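Local coordinates for Non-reducing end alpha-L-arabinofuranosidase BoGH43B (PDB 5JOZ), which removes terminal non-reducing alpha-L-arabinofuranosyl residues from xyloglucan side branches during xyloglucan breakdown in Bacteroides ovatus, at residues A[396-401]-A[415-420]. Sequence-based numbering, arbitrary orientation.
Sequences KNHYDL and RKTLKD
His398 and Thr417, then Asp400 and Arg415, form hydrogen-bonded antiparallel pairs of the hairpin made by strands 397-406 and 409-418, whose short segments 397-401 and 415-418 have directions 171° apart. On one face the imidazole of His398 lies over Thr417, whose CB sits 3.8 Å from the ring centroid in a CH-pi contact. With CG wedged between backbone N and carbonyl carbon (chi1 55°), the ring also turns ND1 to Asp400 OD1, 2.8 Å away on the syn side of the carboxylate. The other oxygen, OD2, offers its anti lone pair to Arg415 NH2 at 2.9 Å, a salt bridge lying near the guanidinium plane, which stands 66° from the carboxylate. Arg415 NH2 has a second acid partner, Glu386. A water donates to Arg415 O and, weakly, to Asp400 OD2. With an alanine at His398, Thr417 CB would probably lose the ring above it and Asp400 OD1 its N-H partner. On the reverse face the Tyr399 ring meets Lys416 CB and Leu418 CD2 obliquely, while its hydroxyl is hydrogen-bonded to Ser464 O. Beside Asn397, Lys419 N donates to Asn397 OD1 (3.2 Å) from above the amide plane, and Asp420 N hydrogen-bonds to Lys396 O. In this concanavalin A-like domain, away from the catalytic residues, Asp400 thus ties histidine to arginine along one sheet face; the guanidinium probably favours the ionised carboxylate of Asp400.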
loop_
_atom_site.group_PDB
_atom_site.type_symbol
_atom_site.label_atom_id
_atom_site.label_comp_id
_atom_site.label_asym_id
_atom_site.label_seq_id
_atom_site.Cartn_x
_atom_site.Cartn_y
_atom_site.Cartn_z
ATOM N N LYS A 396 -14.562 9.850 -2.868
ATOM C CA LYS A 396 -16.023 9.785 -2.910
ATOM C C LYS A 396 -16.619 8.887 -1.827
ATOM O O LYS A 396 -17.836 8.822 -1.708
ATOM C CB LYS A 396 -16.483 9.274 -4.300
ATOM C CG LYS A 396 -16.076 10.180 -5.462
ATOM C CD LYS A 396 -16.366 9.574 -6.826
ATOM C CE LYS A 396 -15.904 10.525 -7.928
ATOM N NZ LYS A 396 -15.985 9.942 -9.301
ATOM N N ASN A 397 -15.789 8.174 -1.062
ATOM C CA ASN A 397 -16.280 7.189 -0.096
ATOM C C ASN A 397 -15.453 7.224 1.187
ATOM O O ASN A 397 -14.299 6.790 1.218
ATOM C CB ASN A 397 -16.276 5.796 -0.723
ATOM C CG ASN A 397 -17.350 5.635 -1.803
ATOM O OD1 ASN A 397 -18.501 5.277 -1.522
ATOM N ND2 ASN A 397 -16.970 5.885 -3.047
ATOM N N HIS A 398 -16.053 7.759 2.240
ATOM C CA HIS A 398 -15.353 7.996 3.496
ATOM C C HIS A 398 -16.321 8.356 4.602
ATOM O O HIS A 398 -17.324 9.035 4.349
ATOM C CB HIS A 398 -14.340 9.145 3.344
ATOM C CG HIS A 398 -14.940 10.423 2.836
ATOM N ND1 HIS A 398 -15.404 11.412 3.678
ATOM C CD2 HIS A 398 -15.154 10.875 1.576
ATOM C CE1 HIS A 398 -15.876 12.418 2.964
ATOM N NE2 HIS A 398 -15.729 12.121 1.685
ATOM N N TYR A 399 -16.004 7.928 5.823
ATOM C CA TYR A 399 -16.810 8.245 7.010
ATOM C C TYR A 399 -16.057 9.251 7.851
ATOM O O TYR A 399 -14.913 9.008 8.206
ATOM C CB TYR A 399 -17.062 6.994 7.840
ATOM C CG TYR A 399 -17.701 5.838 7.085
ATOM C CD1 TYR A 399 -18.803 6.040 6.249
ATOM C CD2 TYR A 399 -17.218 4.534 7.232
ATOM C CE1 TYR A 399 -19.396 4.988 5.577
ATOM C CE2 TYR A 399 -17.809 3.468 6.563
ATOM C CZ TYR A 399 -18.900 3.695 5.743
ATOM O OH TYR A 399 -19.497 2.644 5.088
ATOM N N ASP A 400 -16.709 10.359 8.199
ATOM C CA ASP A 400 -16.058 11.487 8.854
ATOM C C ASP A 400 -16.544 11.679 10.286
ATOM O O ASP A 400 -17.691 12.064 10.502
ATOM C CB ASP A 400 -16.350 12.768 8.064
ATOM C CG ASP A 400 -15.743 12.772 6.677
ATOM O OD1 ASP A 400 -14.901 11.900 6.355
ATOM O OD2 ASP A 400 -16.112 13.670 5.890
ATOM N N LEU A 401 -15.667 11.450 11.257
ATOM C CA LEU A 401 -15.994 11.700 12.657
ATOM C C LEU A 401 -15.366 13.039 13.052
ATOM O O LEU A 401 -14.204 13.088 13.473
ATOM C CB LEU A 401 -15.517 10.553 13.545
ATOM C CG LEU A 401 -15.682 10.746 15.053
ATOM C CD1 LEU A 401 -17.137 10.970 15.415
ATOM C CD2 LEU A 401 -15.102 9.562 15.802
ATOM N N ARG A 415 -20.485 11.695 9.765
ATOM C CA ARG A 415 -21.069 12.037 8.480
ATOM C C ARG A 415 -20.587 11.049 7.431
ATOM O O ARG A 415 -19.389 10.938 7.173
ATOM C CB ARG A 415 -20.692 13.463 8.091
ATOM C CG ARG A 415 -21.431 14.000 6.868
ATOM C CD ARG A 415 -20.921 15.389 6.516
ATOM N NE ARG A 415 -19.497 15.355 6.182
ATOM C CZ ARG A 415 -18.687 16.415 6.114
ATOM N NH1 ARG A 415 -19.125 17.652 6.365
ATOM N NH2 ARG A 415 -17.412 16.228 5.806
ATOM N N LYS A 416 -21.540 10.360 6.814
ATOM C CA LYS A 416 -21.258 9.268 5.901
ATOM C C LYS A 416 -21.415 9.749 4.462
ATOM O O LYS A 416 -22.499 10.134 4.060
ATOM C CB LYS A 416 -22.202 8.097 6.195
ATOM C CG LYS A 416 -22.270 7.704 7.668
ATOM C CD LYS A 416 -23.255 6.577 7.911
ATOM C CE LYS A 416 -23.641 6.488 9.380
ATOM N NZ LYS A 416 -24.718 5.486 9.627
ATOM N N THR A 417 -20.316 9.733 3.707
ATOM C CA THR A 417 -20.294 10.105 2.297
ATOM C C THR A 417 -20.064 8.856 1.455
ATOM O O THR A 417 -19.088 8.143 1.681
ATOM C CB THR A 417 -19.153 11.097 2.023
ATOM O OG1 THR A 417 -19.425 12.327 2.700
ATOM C CG2 THR A 417 -18.983 11.367 0.525
ATOM N N LEU A 418 -20.960 8.605 0.497
ATOM C CA LEU A 418 -20.884 7.444 -0.399
ATOM C C LEU A 418 -21.349 7.836 -1.782
ATOM O O LEU A 418 -22.329 8.574 -1.925
ATOM C CB LEU A 418 -21.766 6.298 0.096
ATOM C CG LEU A 418 -21.422 5.676 1.453
ATOM C CD1 LEU A 418 -22.540 4.747 1.909
ATOM C CD2 LEU A 418 -20.097 4.937 1.390
ATOM N N LYS A 419 -20.649 7.340 -2.799
ATOM C CA LYS A 419 -20.900 7.739 -4.185
ATOM C C LYS A 419 -20.924 9.269 -4.332
ATOM O O LYS A 419 -21.734 9.825 -5.080
ATOM C CB LYS A 419 -22.198 7.097 -4.706
ATOM C CG LYS A 419 -22.159 5.574 -4.774
ATOM C CD LYS A 419 -21.124 5.078 -5.785
ATOM C CE LYS A 419 -21.638 3.937 -6.660
ATOM N NZ LYS A 419 -21.855 2.681 -5.894
ATOM N N ASP A 420 -20.024 9.924 -3.592
ATOM C CA ASP A 420 -19.856 11.383 -3.585
ATOM C C ASP A 420 -21.088 12.186 -3.094
ATOM O O ASP A 420 -21.203 13.372 -3.387
ATOM C CB ASP A 420 -19.410 11.851 -4.984
ATOM C CG ASP A 420 -18.531 13.090 -4.949
ATOM O OD1 ASP A 420 -17.615 13.169 -4.102
ATOM O OD2 ASP A 420 -18.742 13.983 -5.794
HETATM O O HOH W 1 -18.531 12.416 5.016
#